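Local coordinates for protein mannuronan C5-epimerase (Pseudomonas syringae pv. tomato, PDB 4NK6) that converts beta-D-mannuronate to alpha-L-guluronate within the alginate polymer and belongs to a periplasmic complex that protects the newly formed polymer from degradation on its way to the outer membrane, at residues Glu111-Pro114 against Gly115-Val118; Asn164-Glu168 against Thr169-Leu173; Pro221-Ala224 against Lys225-Arg229. All blocks are in the same frame, centred on the assembly; numbering follows the deposited sequence.

Contact 1: Glu111-Pro114 against Gly115-Val118; sequences EVSP and GVYV
The Tyr117 ring and the Glu111 carboxylate run side by side, pointing the same way, with their planes 38° apart. Glu111 CD approaches Tyr117 CE1 obliquely to 3.4 Å, and the aliphatic part of the glutamate lies along the same ring side through CB and CG. A water in the plane of the ring, at its edge, bridges the two side chains: it donates to Glu111 OE1 and lies 2.7 Å from Tyr117 OH. The phenol also hydrogen-bonds to Gln98. The other carboxylate oxygen turns to the backbone, Gly115 N donating to Glu111 OE2 at 2.9 Å in a nearly straight bond (167°) that uses the anti lone pair. An extended chain, with CG anti to the backbone N (chi1 -176°), carries the carboxylate from the strand to the turn.

That turn is type II, running from Ser113 to Val116; Gly115, at its third position, has the positive phi usual there. Val116 N closes it on Ser113 O at 2.9 Å. Beyond it the strands form an antiparallel hairpin with a beta bulge between the pairs Glu111-Tyr117 and Ser113-Val116, and Val116 O accepts from Val112 N across the bulge. Val112 packs through CG2 on Val116 CG1 (3.8 Å) and through CG1 on Val118 CG2, while Ser113 OG rests against Val116 CB.

Strand 116-119 pairs on its other side, in parallel, with strand 139-143, where Arg141 touches all three valines. Helix 97-103 meets the Tyr117 ring through Leu97 and Val101.

Contact 2: Asn164-Glu168 against Thr169-Leu173; sequences NAWSE and TRNGL
Gly172 packs its CA over one face of the Trp166 indole, 3.6 Å from the centroid of the six-membered ring and 17° off the normal, a CH-pi contact made by backbone alone. The glycine carbonyl lies against the same ring system, nearer the rim. With Trp166 CG anti to the backbone N (chi1 -168°), the indole folds across the returning strand, and a water in its plane links Trp166 NE1 to Asn171 OD1. Arg141 adds a cation-pi contact to this ring.

The chain reverses here as a hairpin with a G1 beta bulge, Asn171 and Gly172 both facing Ser167. Ser167 N donates to Gly172 O at 2.8 Å, and Gly172 N returns a longer bond to Ser167 O. Inside the turn, Ser167 OG accepts from Arg170 N at 3.2 Å and from Arg170 NE at 3.1 Å; the second bond is nearly straight and lies close to the guanidinium plane. A bend at chi3 (-80°) brings NE back to the serine, whose hydroxyl also bonds to Glu145, while Arg170 NH2 reaches Gln144.

At the open end of the hairpin, Leu173 CD2 crosses to Asn164 CB at 3.5 Å, and the Asn164 amide is held by Glu139.

Contact 3: Pro221-Ala224 against Lys225-Arg229; sequences PNTA and KVLKR
Thr223 and Leu227, one helical turn apart, lie side by side and point the same way, Thr223 CG2 meeting Leu227 CD1 at 3.6 Å. On the main chain, Thr223 O takes two backbone donors: Leu227 N at 2.9 Å in a nearly straight alpha-helical bond (171°), and Val226 N at 3.1 Å from well above the carbonyl plane, an i to i+3 bond. Lys225 N makes an alpha-helical bond to Pro221 O. The Lys225 side chain runs back alongside Asn222. Its CG sits between the backbone N and the carbonyl carbon (chi1 78°), which directs the chain toward the start of the helix; Lys225 CG comes to 3.2 Å from Asn222 O, and NZ ends 3.8 Å from Asn222 OD1, a loose approach.

One shell further out, Lys228 leaves the helix with positive phi, and Arg229 folds back so that NH2 donates to Leu227 O at 2.8 Å while Leu227 CD2 lies against one face of the guanidinium group. Arg229 NE makes a salt bridge to Glu127, and Thr223 OG1 is held by Glu66 and Thr220.

This short surface helix, residues 221-227, links strand 215-217 to strand 233-236 of the beta-helix, and Tyr219 just before it touches Ala224, Leu227 and Arg229.

Contacts 1 and 2 are partly buried hairpins whose strands join the same run of paired strands: 116-119 and 162-167 each pair in parallel with strand 139-143. Their centres lie 14 Å apart and they just touch, Val118 CG1 lying 4.2 Å from Glu168 OE1; Arg141 reaches the valines of one and the tryptophan of the other. A type II turn fastened by a carboxylate shapes contact 1, a G1 bulge and a serine hydroxyl gripped twice by an arginine contact 2. Contact 3, about 26 Å from contact 2 between nearest atoms, is a surface helix held mainly by its own main-chain bonds. All three lie away from His274, the probable proton acceptor.

Contact 1: Glu111-Pro114 against Gly115-Val118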
# COMPACT_ATOMS: atom_id res chain seq x y z
N GLU A 111 13.92 1.52 -27.16
CA GLU A 111 12.81 2.41 -27.52
C GLU A 111 12.07 1.81 -28.70
O GLU A 111 12.56 1.86 -29.83
CB GLU A 111 13.33 3.81 -27.89
CG GLU A 111 12.21 4.80 -28.18
CD GLU A 111 12.67 6.26 -28.16
OE1 GLU A 111 13.89 6.51 -28.29
OE2 GLU A 111 11.81 7.15 -28.02
N VAL A 112 10.90 1.23 -28.46
CA VAL A 112 10.18 0.55 -29.53
C VAL A 112 9.37 1.50 -30.42
O VAL A 112 9.08 1.20 -31.58
CB VAL A 112 9.32 -0.61 -28.99
CG1 VAL A 112 10.22 -1.73 -28.49
CG2 VAL A 112 8.42 -0.12 -27.88
N SER A 113 9.02 2.65 -29.87
CA SER A 113 8.38 3.73 -30.63
C SER A 113 8.64 5.00 -29.82
O SER A 113 9.08 4.90 -28.68
CB SER A 113 6.88 3.45 -30.79
OG SER A 113 6.23 3.39 -29.53
N PRO A 114 8.40 6.18 -30.40
CA PRO A 114 8.72 7.41 -29.67
C PRO A 114 8.17 7.46 -28.24
O PRO A 114 6.96 7.36 -28.02
CB PRO A 114 8.09 8.51 -30.53
CG PRO A 114 8.26 7.97 -31.93
CD PRO A 114 8.04 6.47 -31.81
N GLY A 115 9.07 7.57 -27.27
CA GLY A 115 8.70 7.69 -25.87
C GLY A 115 8.21 6.41 -25.20
O GLY A 115 7.82 6.43 -24.03
N VAL A 116 8.24 5.29 -25.93
CA VAL A 116 7.82 4.01 -25.37
C VAL A 116 9.01 3.05 -25.30
O VAL A 116 9.63 2.75 -26.32
CB VAL A 116 6.71 3.36 -26.23
CG1 VAL A 116 6.28 2.02 -25.63
CG2 VAL A 116 5.51 4.29 -26.36
N TYR A 117 9.32 2.57 -24.10
CA TYR A 117 10.55 1.80 -23.89
C TYR A 117 10.30 0.43 -23.25
O TYR A 117 9.41 0.29 -22.41
CB TYR A 117 11.49 2.59 -22.98
CG TYR A 117 11.66 4.03 -23.41
CD1 TYR A 117 12.59 4.38 -24.37
CD2 TYR A 117 10.87 5.03 -22.85
CE1 TYR A 117 12.74 5.71 -24.76
CE2 TYR A 117 11.02 6.35 -23.24
CZ TYR A 117 11.95 6.68 -24.19
OH TYR A 117 12.09 7.99 -24.58
N VAL A 118 11.08 -0.58 -23.65
CA VAL A 118 11.02 -1.89 -23.01
C VAL A 118 12.32 -2.19 -22.26
O VAL A 118 13.39 -2.25 -22.87
CB VAL A 118 10.78 -3.03 -24.03
CG1 VAL A 118 10.68 -4.37 -23.30
CG2 VAL A 118 9.53 -2.78 -24.84
O HOH W 1 14.29 8.29 -26.11

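Contact 2: Asn164-Glu168 against Thr169-Leu173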
# COMPACT_ATOMS: atom_id res chain seq x y z
N ASN A 164 4.47 -0.03 -16.61
CA ASN A 164 3.60 -1.20 -16.62
C ASN A 164 4.37 -2.50 -16.70
O ASN A 164 5.39 -2.59 -17.38
CB ASN A 164 2.63 -1.13 -17.81
CG ASN A 164 1.59 -0.03 -17.64
OD1 ASN A 164 0.94 0.08 -16.60
ND2 ASN A 164 1.41 0.78 -18.68
N ALA A 165 3.88 -3.51 -15.97
CA ALA A 165 4.36 -4.87 -16.14
C ALA A 165 3.90 -5.36 -17.50
O ALA A 165 2.70 -5.35 -17.80
CB ALA A 165 3.79 -5.76 -15.04
N TRP A 166 4.85 -5.79 -18.33
CA TRP A 166 4.58 -6.05 -19.74
C TRP A 166 4.97 -7.47 -20.17
O TRP A 166 6.10 -7.91 -19.97
CB TRP A 166 5.32 -5.02 -20.59
CG TRP A 166 4.91 -5.01 -22.04
CD1 TRP A 166 5.54 -5.64 -23.08
CD2 TRP A 166 3.77 -4.34 -22.60
NE1 TRP A 166 4.87 -5.39 -24.25
CE2 TRP A 166 3.78 -4.60 -23.99
CE3 TRP A 166 2.75 -3.54 -22.07
CZ2 TRP A 166 2.80 -4.10 -24.84
CZ3 TRP A 166 1.78 -3.04 -22.92
CH2 TRP A 166 1.81 -3.32 -24.29
N SER A 167 4.02 -8.18 -20.77
CA SER A 167 4.31 -9.49 -21.33
C SER A 167 4.68 -9.32 -22.80
O SER A 167 3.87 -8.88 -23.61
CB SER A 167 3.10 -10.42 -21.17
OG SER A 167 3.30 -11.64 -21.86
N GLU A 168 5.92 -9.66 -23.14
CA GLU A 168 6.37 -9.55 -24.52
C GLU A 168 5.70 -10.61 -25.39
O GLU A 168 5.47 -10.38 -26.58
CB GLU A 168 7.89 -9.65 -24.62
CG GLU A 168 8.61 -8.45 -24.00
CD GLU A 168 10.12 -8.48 -24.21
OE1 GLU A 168 10.58 -8.08 -25.30
OE2 GLU A 168 10.84 -8.89 -23.27
N THR A 169 5.38 -11.76 -24.80
CA THR A 169 4.74 -12.83 -25.56
C THR A 169 3.28 -12.50 -25.88
O THR A 169 2.80 -12.77 -26.98
CB THR A 169 4.87 -14.22 -24.87
OG1 THR A 169 4.16 -14.21 -23.63
CG2 THR A 169 6.32 -14.55 -24.60
N ARG A 170 2.59 -11.89 -24.92
CA ARG A 170 1.21 -11.47 -25.15
C ARG A 170 1.12 -10.13 -25.89
O ARG A 170 0.07 -9.77 -26.41
CB ARG A 170 0.45 -11.37 -23.82
CG ARG A 170 0.02 -12.72 -23.24
CD ARG A 170 -0.56 -12.57 -21.83
NE ARG A 170 0.48 -12.45 -20.82
CZ ARG A 170 0.26 -12.44 -19.50
NH1 ARG A 170 -0.98 -12.57 -19.03
NH2 ARG A 170 1.28 -12.32 -18.66
N ASN A 171 2.24 -9.40 -25.94
CA ASN A 171 2.26 -8.04 -26.49
C ASN A 171 1.22 -7.14 -25.82
O ASN A 171 0.45 -6.45 -26.48
CB ASN A 171 2.08 -8.05 -28.01
CG ASN A 171 2.34 -6.70 -28.65
OD1 ASN A 171 3.22 -5.95 -28.22
ND2 ASN A 171 1.56 -6.37 -29.68
N GLY A 172 1.21 -7.17 -24.49
CA GLY A 172 0.27 -6.38 -23.72
C GLY A 172 0.63 -6.46 -22.25
O GLY A 172 1.67 -7.03 -21.89
N LEU A 173 -0.21 -5.89 -21.40
CA LEU A 173 -0.02 -5.94 -19.95
C LEU A 173 0.08 -7.38 -19.48
O LEU A 173 -0.59 -8.26 -20.03
CB LEU A 173 -1.18 -5.25 -19.23
CG LEU A 173 -1.34 -3.74 -19.46
CD1 LEU A 173 -2.59 -3.19 -18.74
CD2 LEU A 173 -0.09 -3.04 -18.98
O HOH W 2 5.64 -6.16 -26.99

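Contact 3: Pro221-Ala224 against Lys225-Arg229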
# COMPACT_ATOMS: atom_id res chain seq x y z
N PRO A 221 15.65 -7.26 9.37
CA PRO A 221 16.24 -6.93 10.67
C PRO A 221 17.77 -7.08 10.72
O PRO A 221 18.44 -6.16 11.17
CB PRO A 221 15.57 -7.93 11.62
CG PRO A 221 14.24 -8.21 10.99
CD PRO A 221 14.49 -8.17 9.50
N ASN A 222 18.29 -8.21 10.26
CA ASN A 222 19.74 -8.45 10.27
C ASN A 222 20.55 -7.41 9.49
O ASN A 222 21.55 -6.91 9.98
CB ASN A 222 20.06 -9.86 9.74
CG ASN A 222 19.67 -10.95 10.72
OD1 ASN A 222 19.56 -10.71 11.92
ND2 ASN A 222 19.46 -12.16 10.20
N THR A 223 20.10 -7.09 8.29
CA THR A 223 20.79 -6.10 7.47
C THR A 223 20.62 -4.69 8.03
O THR A 223 21.57 -3.91 8.06
CB THR A 223 20.28 -6.13 6.02
OG1 THR A 223 20.35 -7.46 5.51
CG2 THR A 223 21.09 -5.19 5.14
N ALA A 224 19.40 -4.36 8.47
CA ALA A 224 19.11 -3.04 9.01
C ALA A 224 20.00 -2.68 10.20
O ALA A 224 20.48 -1.55 10.29
CB ALA A 224 17.64 -2.93 9.41
N LYS A 225 20.22 -3.63 11.10
CA LYS A 225 21.01 -3.36 12.29
C LYS A 225 22.46 -3.00 11.94
O LYS A 225 23.15 -2.35 12.72
CB LYS A 225 20.96 -4.55 13.26
CG LYS A 225 21.88 -5.70 12.89
CD LYS A 225 21.96 -6.77 13.98
CE LYS A 225 20.74 -7.69 13.97
NZ LYS A 225 20.89 -8.80 14.95
N VAL A 226 22.90 -3.43 10.77
CA VAL A 226 24.24 -3.10 10.29
C VAL A 226 24.23 -1.80 9.51
O VAL A 226 25.05 -0.92 9.74
CB VAL A 226 24.80 -4.22 9.40
CG1 VAL A 226 26.10 -3.78 8.73
CG2 VAL A 226 25.01 -5.49 10.21
N LEU A 227 23.28 -1.68 8.58
CA LEU A 227 23.19 -0.50 7.73
C LEU A 227 22.59 0.71 8.45
O LEU A 227 23.02 1.84 8.22
CB LEU A 227 22.38 -0.81 6.47
CG LEU A 227 23.04 -1.76 5.47
CD1 LEU A 227 22.21 -1.85 4.20
CD2 LEU A 227 24.46 -1.31 5.16
N LYS A 228 21.62 0.45 9.34
CA LYS A 228 20.92 1.49 10.11
C LYS A 228 20.63 2.73 9.27
O LYS A 228 21.11 3.83 9.56
CB LYS A 228 21.64 1.82 11.43
CG LYS A 228 23.16 1.83 11.37
CD LYS A 228 23.81 2.11 12.72
CE LYS A 228 23.95 0.84 13.55
NZ LYS A 228 24.97 1.00 14.64
N ARG A 229 19.85 2.53 8.22
CA ARG A 229 19.65 3.55 7.19
C ARG A 229 18.54 4.56 7.49
O ARG A 229 18.49 5.63 6.88
CB ARG A 229 19.36 2.87 5.85
CG ARG A 229 20.60 2.28 5.19
CD ARG A 229 21.69 3.33 5.11
NE ARG A 229 22.76 2.94 4.19
CZ ARG A 229 23.98 2.56 4.57
NH1 ARG A 229 24.88 2.23 3.65
NH2 ARG A 229 24.30 2.52 5.86